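Local coordinates for protein ULam111 (Flavobacterium sp., PDB 5WUT) that probably hydrolyses the beta-1,3-glucan laminarin as a family 16 glycoside hydrolase with a beta-jelly-roll fold, at residues 73-78 with 106-111. Sequence-based numbering, arbitrary orientation.
Sequences TTQGKK and SNIKTV
On the surface of the beta-jelly-roll, a short loop that breaks strand 66-80 meets the small helix 108-111, which follows strand 97-105; Gln75 reaches from the loop to Ile108 and Lys109. The loop is anchored from within. Thr73 OG1 accepts from Gln75 N at 3.2 Å, an ST turn, while Thr74 O takes Lys77 N and Lys78 N together, and Thr74 OG1 donates to Lys78 O at 2.7 Å in the carbonyl plane. With CG anti to the backbone N (chi1 -173°) and the chain extended beyond it, the Gln75 amide is carried across to the helix. The modelled amide is probably flipped, but whichever way it is turned its end packs against the Ile108 CG2 methyl and the outer carbons of Lys109. The Lys109 chain passes the Gln75 side chain at a slant, with a bend at the last torsion (chi4 -25°) near the ammonium. Behind the contact, Tyr201 of strand 200-208 touches both Gln75 and Ile108, and Glu79 bonds Gly76 N and Ser106 OG, joining the loop to the residues leading into the helix. On the helix side, Asn107 O collects Thr110 N and Val111 N, each at 2.9 Å. Cut back to an alanine here, Gln75 would probably lose its packing on Ile108 CG2 and the Lys109 carbons, leaving the lysine without its neighbour across the contact. With the amide turned back, its oxygen would probably sit by the Lys109 ammonium and beside the Ile108 methyl, making the contact part polar and part apolar.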
ATOM      1  N   THR A  73      16.367  -2.481  22.529  1.00  8.72           N
ATOM      2  CA  THR A  73      15.068  -3.097  22.807  1.00  9.63           C
ATOM      3  C   THR A  73      14.371  -2.408  23.958  1.00 10.99           C
ATOM      4  O   THR A  73      15.005  -1.693  24.736  1.00  9.91           O
ATOM      5  CB  THR A  73      15.172  -4.573  23.196  1.00  9.54           C
ATOM      6  OG1 THR A  73      15.538  -4.679  24.586  1.00 11.67           O
ATOM      7  CG2 THR A  73      16.199  -5.286  22.350  1.00 11.00           C
ATOM      8  N   THR A  74      13.075  -2.654  24.100  1.00  9.10           N
ATOM      9  CA  THR A  74      12.362  -2.168  25.287  1.00  8.28           C
ATOM     10  C   THR A  74      12.032  -3.296  26.259  1.00 10.33           C
ATOM     11  O   THR A  74      11.165  -3.152  27.111  1.00 10.34           O
ATOM     12  CB  THR A  74      11.059  -1.427  24.918  1.00 10.12           C
ATOM     13  OG1 THR A  74      10.129  -2.340  24.321  1.00 10.08           O
ATOM     14  CG2 THR A  74      11.335  -0.275  23.982  1.00 11.44           C
ATOM     15  N   GLN A  75      12.742  -4.418  26.148  1.00  9.15           N
ATOM     16  CA  GLN A  75      12.473  -5.586  26.988  1.00 10.11           C
ATOM     17  C   GLN A  75      12.441  -5.243  28.475  1.00 11.56           C
ATOM     18  O   GLN A  75      13.380  -4.653  28.992  1.00 12.66           O
ATOM     19  CB  GLN A  75      13.520  -6.676  26.753  1.00 10.34           C
ATOM     20  CG  GLN A  75      13.193  -7.977  27.476  1.00 13.24           C
ATOM     21  CD  GLN A  75      14.213  -9.069  27.201  1.00 17.09           C
ATOM     22  OE1 GLN A  75      15.275  -8.818  26.635  1.00 22.90           O
ATOM     23  NE2 GLN A  75      13.878 -10.297  27.585  1.00 23.94           N
ATOM     24  N   GLY A  76      11.358  -5.631  29.143  1.00 11.60           N
ATOM     25  CA  GLY A  76      11.205  -5.413  30.574  1.00 12.90           C
ATOM     26  C   GLY A  76      10.993  -3.967  30.985  1.00 15.12           C
ATOM     27  O   GLY A  76      10.951  -3.668  32.177  1.00 13.74           O
ATOM     28  N   LYS A  77      10.840  -3.079  30.006  1.00 11.43           N
ATOM     29  CA  LYS A  77      10.708  -1.639  30.255  1.00 11.89           C
ATOM     30  C   LYS A  77       9.467  -1.000  29.635  1.00 12.90           C
ATOM     31  O   LYS A  77       8.780  -0.213  30.282  1.00 13.73           O
ATOM     32  CB  LYS A  77      11.951  -0.920  29.749  1.00 10.86           C
ATOM     33  CG  LYS A  77      13.176  -1.263  30.581  1.00 11.53           C
ATOM     34  CD  LYS A  77      14.434  -0.641  30.029  1.00 11.93           C
ATOM     35  CE  LYS A  77      15.556  -0.824  31.043  1.00 12.43           C
ATOM     36  NZ  LYS A  77      16.826  -0.253  30.512  1.00 14.35           N
ATOM     37  N   LYS A  78       9.211  -1.308  28.367  1.00 10.58           N
ATOM     38  CA  LYS A  78       7.980  -0.871  27.714  1.00 11.79           C
ATOM     39  C   LYS A  78       7.428  -2.041  26.914  1.00 10.51           C
ATOM     40  O   LYS A  78       7.960  -2.390  25.858  1.00 12.41           O
ATOM     41  CB  LYS A  78       8.219   0.344  26.819  1.00 12.14           C
ATOM     42  CG  LYS A  78       8.322   1.671  27.582  1.00 13.18           C
ATOM     43  CD  LYS A  78       6.955   2.081  28.124  1.00 14.14           C
ATOM     44  CE  LYS A  78       7.039   3.346  28.985  1.00 15.09           C
ATOM     45  NZ  LYS A  78       7.642   3.096  30.320  1.00 15.46           N
ATOM     46  N   SER A 106       7.142 -11.339  25.414  1.00 11.32           N
ATOM     47  CA  SER A 106       7.658 -11.052  26.751  1.00 12.68           C
ATOM     48  C   SER A 106       8.237 -12.289  27.459  1.00 15.63           C
ATOM     49  O   SER A 106       9.187 -12.188  28.255  1.00 18.14           O
ATOM     50  CB  SER A 106       6.548 -10.447  27.610  1.00 13.74           C
ATOM     51  OG  SER A 106       7.050 -10.064  28.882  1.00 15.40           O
ATOM     52  N   ASN A 107       7.680 -13.457  27.162  1.00 13.87           N
ATOM     53  CA  ASN A 107       8.108 -14.680  27.840  1.00 15.37           C
ATOM     54  C   ASN A 107       9.365 -15.323  27.246  1.00 16.96           C
ATOM     55  O   ASN A 107       9.678 -16.470  27.564  1.00 17.44           O
ATOM     56  CB  ASN A 107       6.964 -15.703  27.853  1.00 17.31           C
ATOM     57  CG  ASN A 107       6.551 -16.148  26.455  1.00 16.19           C
ATOM     58  OD1 ASN A 107       7.082 -15.667  25.456  1.00 13.62           O
ATOM     59  ND2 ASN A 107       5.612 -17.090  26.386  1.00 16.86           N
ATOM     60  N   ILE A 108      10.102 -14.590  26.412  1.00 13.65           N
ATOM     61  CA  ILE A 108      11.282 -15.154  25.759  1.00 14.31           C
ATOM     62  C   ILE A 108      12.315 -15.698  26.765  1.00 17.06           C
ATOM     63  O   ILE A 108      13.010 -16.669  26.469  1.00 18.56           O
ATOM     64  CB  ILE A 108      11.956 -14.113  24.822  1.00 14.43           C
ATOM     65  CG1 ILE A 108      13.072 -14.755  23.982  1.00 13.26           C
ATOM     66  CG2 ILE A 108      12.471 -12.911  25.608  1.00 15.16           C
ATOM     67  CD1 ILE A 108      13.660 -13.833  22.928  1.00 14.85           C
ATOM     68  N   LYS A 109      12.405 -15.116  27.955  1.00 20.06           N
ATOM     69  CA  LYS A 109      13.430 -15.609  28.871  1.00 24.89           C
ATOM     70  C   LYS A 109      13.029 -16.912  29.548  1.00 24.28           C
ATOM     71  O   LYS A 109      13.887 -17.590  30.103  1.00 30.07           O
ATOM     72  CB  LYS A 109      13.778 -14.572  29.940  1.00 28.55           C
ATOM     73  CG  LYS A 109      14.414 -13.302  29.402  1.00 31.58           C
ATOM     74  CD  LYS A 109      15.070 -12.507  30.527  1.00 35.16           C
ATOM     75  CE  LYS A 109      16.088 -11.509  29.992  1.00 33.10           C
ATOM     76  NZ  LYS A 109      16.652 -11.911  28.664  1.00 39.46           N
ATOM     77  N   THR A 110      11.759 -17.294  29.473  1.00 21.95           N
ATOM     78  CA  THR A 110      11.371 -18.610  29.995  1.00 23.71           C
ATOM     79  C   THR A 110      11.058 -19.651  28.917  1.00 23.40           C
ATOM     80  O   THR A 110      11.265 -20.841  29.141  1.00 27.38           O
ATOM     81  CB  THR A 110      10.166 -18.512  30.950  1.00 23.04           C
ATOM     82  OG1 THR A 110       9.015 -18.025  30.249  1.00 26.89           O
ATOM     83  CG2 THR A 110      10.483 -17.573  32.098  1.00 26.71           C
ATOM     84  N   VAL A 111      10.586 -19.233  27.744  1.00 18.77           N
ATOM     85  CA  VAL A 111      10.263 -20.227  26.721  1.00 20.94           C
ATOM     86  C   VAL A 111      11.198 -20.178  25.516  1.00 18.63           C
ATOM     87  O   VAL A 111      11.207 -21.104  24.705  1.00 19.31           O
ATOM     88  CB  VAL A 111       8.801 -20.081  26.211  1.00 19.46           C
ATOM     89  CG1 VAL A 111       7.828 -20.076  27.373  1.00 19.57           C
ATOM     90  CG2 VAL A 111       8.642 -18.823  25.361  1.00 18.05           C
TER